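Local coordinates for aggregation suppressing protein (Salmonella enterica subsp. enterica serovar Typhimurium, PDB 4ZJ9) that probably acts as a molecular chaperone of the small heat shock protein family, suppressing the aggregation of other proteins under stress, at residues Leu59-Leu71 and Gly78-Thr90. Residues are numbered along the deposited sequence; the frame is centred on the assembly and turned at random.
Sequences LTVSVPGWKEEEL and GNLNITGKHTEET
The carboxylate of E70 reaches over to the chain at H86 and T87, its side chain crossing that of T87 at about a right angle. The backbone amide of T87 donates to an anti lone pair, T87 N to E70 OE2 3.3 Å, while the hydroxyl of the same threonine meets that oxygen from above the carboxylate plane, T87 OG1 to E70 OE2 3.2 Å. Both bonds are longish and lie on an exposed, poorly ordered part of the chain. The short, nearly straight one (171°) is K67 N to E70 OE1, 2.7 Å, again on an anti lone pair, so the glutamate also braces its own 3-10 turn, 68-70. A salt bridge from K104 to OE1 would offset the charge of this buried carboxylate. With two acceptor oxygens on an extended arm, glutamate can serve the turn and the outgoing chain together.

Backbone pairing sets the register. K85 N binds E70 O at 2.8 Å, in the carbonyl plane, and that oxygen also receives a CA-H...O contact from G84. L71 and G84 form an antiparallel non-hydrogen-bonded pair, where strand 71-76 starts beside strand 79-84.

Aromatic and apolar contacts fill the interior. With CG anti to the carbonyl carbon (chi1 -73°), the six-membered ring of W66 swings in toward the end of strand 79-84. W66 CZ3 lies 3.5 Å from G84 CA, a fit that the absence of a side chain on G84 permits, and W66 CH2 lies 3.7 Å from H86 CB. The indole is further held by K104 in a cation-pi contact and by the edge-to-face ring of F107. Farther along, L59 CD2 meets L80 CD2 at 4.3 Å and comes similarly close to I82, aliphatic residues suited to a buried, apolar interior. These leucines and the isoleucine pack between two antiparallel sheets, the β-sandwich of the α-crystallin domain, with the E70 turn carrying the chain from one sheet to the other.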
loop_
_atom_site.group_PDB
_atom_site.type_symbol
_atom_site.label_atom_id
_atom_site.label_comp_id
_atom_site.label_asym_id
_atom_site.label_seq_id
_atom_site.Cartn_x
_atom_site.Cartn_y
_atom_site.Cartn_z
ATOM N N LEU A 59 4.101 -13.606 6.913
ATOM C CA LEU A 59 4.055 -13.217 5.526
ATOM C C LEU A 59 3.412 -11.845 5.465
ATOM O O LEU A 59 2.326 -11.604 6.033
ATOM C CB LEU A 59 3.200 -14.222 4.739
ATOM C CG LEU A 59 2.877 -13.800 3.324
ATOM C CD1 LEU A 59 4.134 -13.802 2.476
ATOM C CD2 LEU A 59 1.819 -14.767 2.815
ATOM N N THR A 60 4.075 -10.931 4.790
ATOM C CA THR A 60 3.506 -9.603 4.564
ATOM C C THR A 60 3.370 -9.341 3.087
ATOM O O THR A 60 4.365 -9.353 2.340
ATOM C CB THR A 60 4.458 -8.524 5.217
ATOM O OG1 THR A 60 4.505 -8.790 6.617
ATOM C CG2 THR A 60 3.937 -7.135 5.028
ATOM N N VAL A 61 2.140 -9.068 2.651
ATOM C CA VAL A 61 1.912 -8.776 1.257
ATOM C C VAL A 61 1.495 -7.306 1.108
ATOM O O VAL A 61 0.628 -6.825 1.823
ATOM C CB VAL A 61 0.812 -9.681 0.690
ATOM C CG1 VAL A 61 0.701 -9.521 -0.828
ATOM C CG2 VAL A 61 1.132 -11.116 1.021
ATOM N N SER A 62 2.140 -6.623 0.155
ATOM C CA SER A 62 1.851 -5.194 -0.140
ATOM C C SER A 62 0.589 -5.131 -1.019
ATOM O O SER A 62 0.622 -5.591 -2.155
ATOM C CB SER A 62 2.986 -4.506 -0.881
ATOM O OG SER A 62 2.679 -3.085 -1.049
ATOM N N VAL A 63 -0.518 -4.632 -0.464
ATOM C CA VAL A 63 -1.780 -4.627 -1.164
ATOM C C VAL A 63 -2.483 -3.252 -0.961
ATOM O O VAL A 63 -3.603 -3.189 -0.439
ATOM C CB VAL A 63 -2.700 -5.789 -0.754
ATOM C CG1 VAL A 63 -2.204 -7.101 -1.387
ATOM C CG2 VAL A 63 -2.817 -5.843 0.726
ATOM N N PRO A 64 -1.832 -2.147 -1.416
ATOM C CA PRO A 64 -2.440 -0.834 -1.118
ATOM C C PRO A 64 -3.697 -0.679 -1.960
ATOM O O PRO A 64 -3.732 -1.167 -3.107
ATOM C CB PRO A 64 -1.347 0.134 -1.508
ATOM C CG PRO A 64 -0.489 -0.589 -2.520
ATOM C CD PRO A 64 -0.514 -2.009 -2.026
ATOM N N GLY A 65 -4.728 -0.064 -1.385
ATOM C CA GLY A 65 -6.005 0.084 -2.070
ATOM C C GLY A 65 -6.920 -1.122 -2.164
ATOM O O GLY A 65 -8.055 -1.044 -2.686
ATOM N N TRP A 66 -6.427 -2.265 -1.733
ATOM C CA TRP A 66 -7.258 -3.499 -1.740
ATOM C C TRP A 66 -8.201 -3.511 -0.551
ATOM O O TRP A 66 -7.781 -3.115 0.562
ATOM C CB TRP A 66 -6.364 -4.749 -1.737
ATOM C CG TRP A 66 -5.702 -4.983 -3.032
ATOM C CD1 TRP A 66 -4.575 -4.409 -3.492
ATOM C CD2 TRP A 66 -6.159 -5.867 -4.044
ATOM N NE1 TRP A 66 -4.279 -4.872 -4.722
ATOM C CE2 TRP A 66 -5.241 -5.795 -5.090
ATOM C CE3 TRP A 66 -7.276 -6.685 -4.164
ATOM C CZ2 TRP A 66 -5.381 -6.507 -6.249
ATOM C CZ3 TRP A 66 -7.428 -7.411 -5.334
ATOM C CH2 TRP A 66 -6.468 -7.326 -6.365
ATOM N N LYS A 67 -9.455 -3.929 -0.795
ATOM C CA LYS A 67 -10.480 -4.089 0.242
ATOM C C LYS A 67 -10.557 -5.553 0.731
ATOM O O LYS A 67 -10.133 -6.485 0.048
ATOM C CB LYS A 67 -11.855 -3.633 -0.248
ATOM C CG LYS A 67 -12.005 -2.128 -0.516
ATOM C CD LYS A 67 -13.359 -1.820 -1.139
ATOM N N GLU A 68 -11.100 -5.736 1.933
ATOM C CA GLU A 68 -11.110 -7.063 2.548
ATOM C C GLU A 68 -11.925 -7.985 1.679
ATOM O O GLU A 68 -11.546 -9.118 1.433
ATOM C CB GLU A 68 -11.575 -7.074 4.021
ATOM C CG GLU A 68 -13.064 -6.859 4.285
ATOM C CD GLU A 68 -13.420 -6.659 5.795
ATOM O OE1 GLU A 68 -12.602 -6.962 6.693
ATOM O OE2 GLU A 68 -14.536 -6.169 6.097
ATOM N N GLU A 69 -12.995 -7.487 1.118
ATOM C CA GLU A 69 -13.812 -8.359 0.226
ATOM C C GLU A 69 -13.122 -8.811 -1.085
ATOM O O GLU A 69 -13.594 -9.722 -1.739
ATOM C CB GLU A 69 -15.175 -7.711 -0.116
ATOM C CG GLU A 69 -15.085 -6.377 -0.828
ATOM C CD GLU A 69 -15.024 -5.208 0.139
ATOM O OE1 GLU A 69 -14.654 -5.390 1.345
ATOM O OE2 GLU A 69 -15.344 -4.096 -0.327
ATOM N N GLU A 70 -12.033 -8.152 -1.487
ATOM C CA GLU A 70 -11.318 -8.526 -2.731
ATOM C C GLU A 70 -10.204 -9.548 -2.485
ATOM O O GLU A 70 -9.557 -10.047 -3.474
ATOM C CB GLU A 70 -10.647 -7.281 -3.310
ATOM C CG GLU A 70 -11.589 -6.116 -3.600
ATOM C CD GLU A 70 -10.844 -4.919 -4.199
ATOM O OE1 GLU A 70 -10.135 -4.234 -3.418
ATOM O OE2 GLU A 70 -10.933 -4.647 -5.432
ATOM N N LEU A 71 -9.998 -9.897 -1.205
ATOM C CA LEU A 71 -8.875 -10.721 -0.798
ATOM C C LEU A 71 -9.330 -12.018 -0.200
ATOM O O LEU A 71 -10.267 -12.030 0.593
ATOM C CB LEU A 71 -7.947 -9.960 0.179
ATOM C CG LEU A 71 -7.251 -8.713 -0.368
ATOM C CD1 LEU A 71 -6.590 -7.877 0.740
ATOM C CD2 LEU A 71 -6.242 -9.096 -1.441
ATOM N N GLY A 78 -2.192 -28.526 1.364
ATOM C CA GLY A 78 -0.915 -28.136 1.954
ATOM C C GLY A 78 -0.311 -26.817 1.470
ATOM O O GLY A 78 0.752 -26.436 1.938
ATOM N N ASN A 79 -0.945 -26.153 0.502
ATOM C CA ASN A 79 -0.504 -24.805 0.099
ATOM C C ASN A 79 -1.475 -23.694 0.581
ATOM O O ASN A 79 -2.676 -23.868 0.626
ATOM C CB ASN A 79 -0.193 -24.744 -1.421
ATOM C CG ASN A 79 0.739 -25.895 -1.876
ATOM O OD1 ASN A 79 1.853 -26.066 -1.367
ATOM N ND2 ASN A 79 0.270 -26.689 -2.823
ATOM N N LEU A 80 -0.875 -22.568 0.959
ATOM C CA LEU A 80 -1.556 -21.323 1.337
ATOM C C LEU A 80 -1.647 -20.508 0.087
ATOM O O LEU A 80 -0.604 -20.201 -0.524
ATOM C CB LEU A 80 -0.712 -20.545 2.344
ATOM C CG LEU A 80 -1.213 -19.130 2.647
ATOM C CD1 LEU A 80 -2.630 -19.172 3.214
ATOM C CD2 LEU A 80 -0.268 -18.477 3.621
ATOM N N ASN A 81 -2.881 -20.137 -0.267
ATOM C CA ASN A 81 -3.163 -19.401 -1.472
ATOM C C ASN A 81 -3.781 -18.088 -1.062
ATOM O O ASN A 81 -4.729 -18.061 -0.258
ATOM C CB ASN A 81 -4.095 -20.167 -2.397
ATOM C CG ASN A 81 -3.446 -21.428 -2.947
ATOM O OD1 ASN A 81 -2.248 -21.425 -3.369
ATOM N ND2 ASN A 81 -4.212 -22.519 -2.941
ATOM N N ILE A 82 -3.187 -17.019 -1.543
ATOM C CA ILE A 82 -3.682 -15.680 -1.307
ATOM C C ILE A 82 -4.100 -15.122 -2.657
ATOM O O ILE A 82 -3.271 -14.939 -3.535
ATOM C CB ILE A 82 -2.586 -14.751 -0.751
ATOM C CG1 ILE A 82 -1.776 -15.362 0.399
ATOM C CG2 ILE A 82 -3.186 -13.349 -0.426
ATOM C CD1 ILE A 82 -2.534 -15.626 1.653
ATOM N N THR A 83 -5.378 -14.806 -2.806
ATOM C CA THR A 83 -5.921 -14.374 -4.091
ATOM C C THR A 83 -6.550 -13.017 -3.978
ATOM O O THR A 83 -7.382 -12.782 -3.125
ATOM C CB THR A 83 -7.032 -15.327 -4.559
ATOM O OG1 THR A 83 -6.532 -16.663 -4.513
ATOM C CG2 THR A 83 -7.476 -14.985 -5.969
ATOM N N GLY A 84 -6.181 -12.134 -4.868
ATOM C CA GLY A 84 -6.796 -10.845 -4.967
ATOM C C GLY A 84 -7.540 -10.800 -6.264
ATOM O O GLY A 84 -6.950 -10.991 -7.356
ATOM N N LYS A 85 -8.841 -10.548 -6.153
ATOM C CA LYS A 85 -9.677 -10.451 -7.331
ATOM C C LYS A 85 -10.413 -9.144 -7.251
ATOM O O LYS A 85 -11.345 -8.971 -6.457
ATOM C CB LYS A 85 -10.626 -11.649 -7.545
ATOM C CG LYS A 85 -9.932 -12.766 -8.341
ATOM C CD LYS A 85 -10.820 -14.002 -8.447
ATOM C CE LYS A 85 -10.034 -15.308 -8.583
ATOM N NZ LYS A 85 -10.917 -16.499 -8.393
ATOM N N HIS A 86 -9.911 -8.238 -8.086
ATOM C CA HIS A 86 -10.280 -6.856 -8.049
ATOM C C HIS A 86 -11.593 -6.681 -8.781
ATOM O O HIS A 86 -11.865 -7.219 -9.876
ATOM C CB HIS A 86 -9.136 -5.890 -8.503
ATOM C CG HIS A 86 -9.025 -5.719 -9.978
ATOM N ND1 HIS A 86 -8.741 -6.761 -10.833
ATOM C CD2 HIS A 86 -9.162 -4.621 -10.756
ATOM C CE1 HIS A 86 -8.721 -6.319 -12.076
ATOM N NE2 HIS A 86 -8.974 -5.022 -12.058
ATOM N N THR A 87 -12.380 -5.876 -8.105
ATOM C CA THR A 87 -13.802 -5.814 -8.240
ATOM C C THR A 87 -14.309 -5.606 -9.664
ATOM O O THR A 87 -13.617 -5.052 -10.550
ATOM C CB THR A 87 -14.340 -4.686 -7.325
ATOM O OG1 THR A 87 -14.073 -5.027 -5.963
ATOM C CG2 THR A 87 -15.852 -4.467 -7.482
ATOM N N GLU A 88 -15.539 -6.097 -9.837
ATOM C CA GLU A 88 -16.397 -5.794 -10.969
ATOM C C GLU A 88 -16.174 -4.376 -11.431
ATOM O O GLU A 88 -16.303 -3.437 -10.658
ATOM C CB GLU A 88 -17.871 -5.968 -10.585
ATOM N N GLU A 89 -15.845 -4.238 -12.707
ATOM C CA GLU A 89 -15.390 -2.970 -13.212
ATOM C C GLU A 89 -16.425 -1.856 -13.005
ATOM O O GLU A 89 -17.611 -2.043 -12.664
ATOM C CB GLU A 89 -14.897 -3.067 -14.685
ATOM C CG GLU A 89 -13.485 -3.641 -14.869
ATOM C CD GLU A 89 -12.403 -2.826 -14.160
ATOM O OE1 GLU A 89 -12.361 -1.591 -14.411
ATOM O OE2 GLU A 89 -11.606 -3.412 -13.363
ATOM N N THR A 90 -15.887 -0.680 -13.213
ATOM C CA THR A 90 -16.519 0.553 -12.964
ATOM C C THR A 90 -16.240 1.367 -14.272
ATOM O O THR A 90 -15.158 1.253 -14.867
ATOM C CB THR A 90 -15.855 1.157 -11.702
ATOM O OG1 THR A 90 -16.280 2.511 -11.515
ATOM C CG2 THR A 90 -14.317 1.129 -11.800
#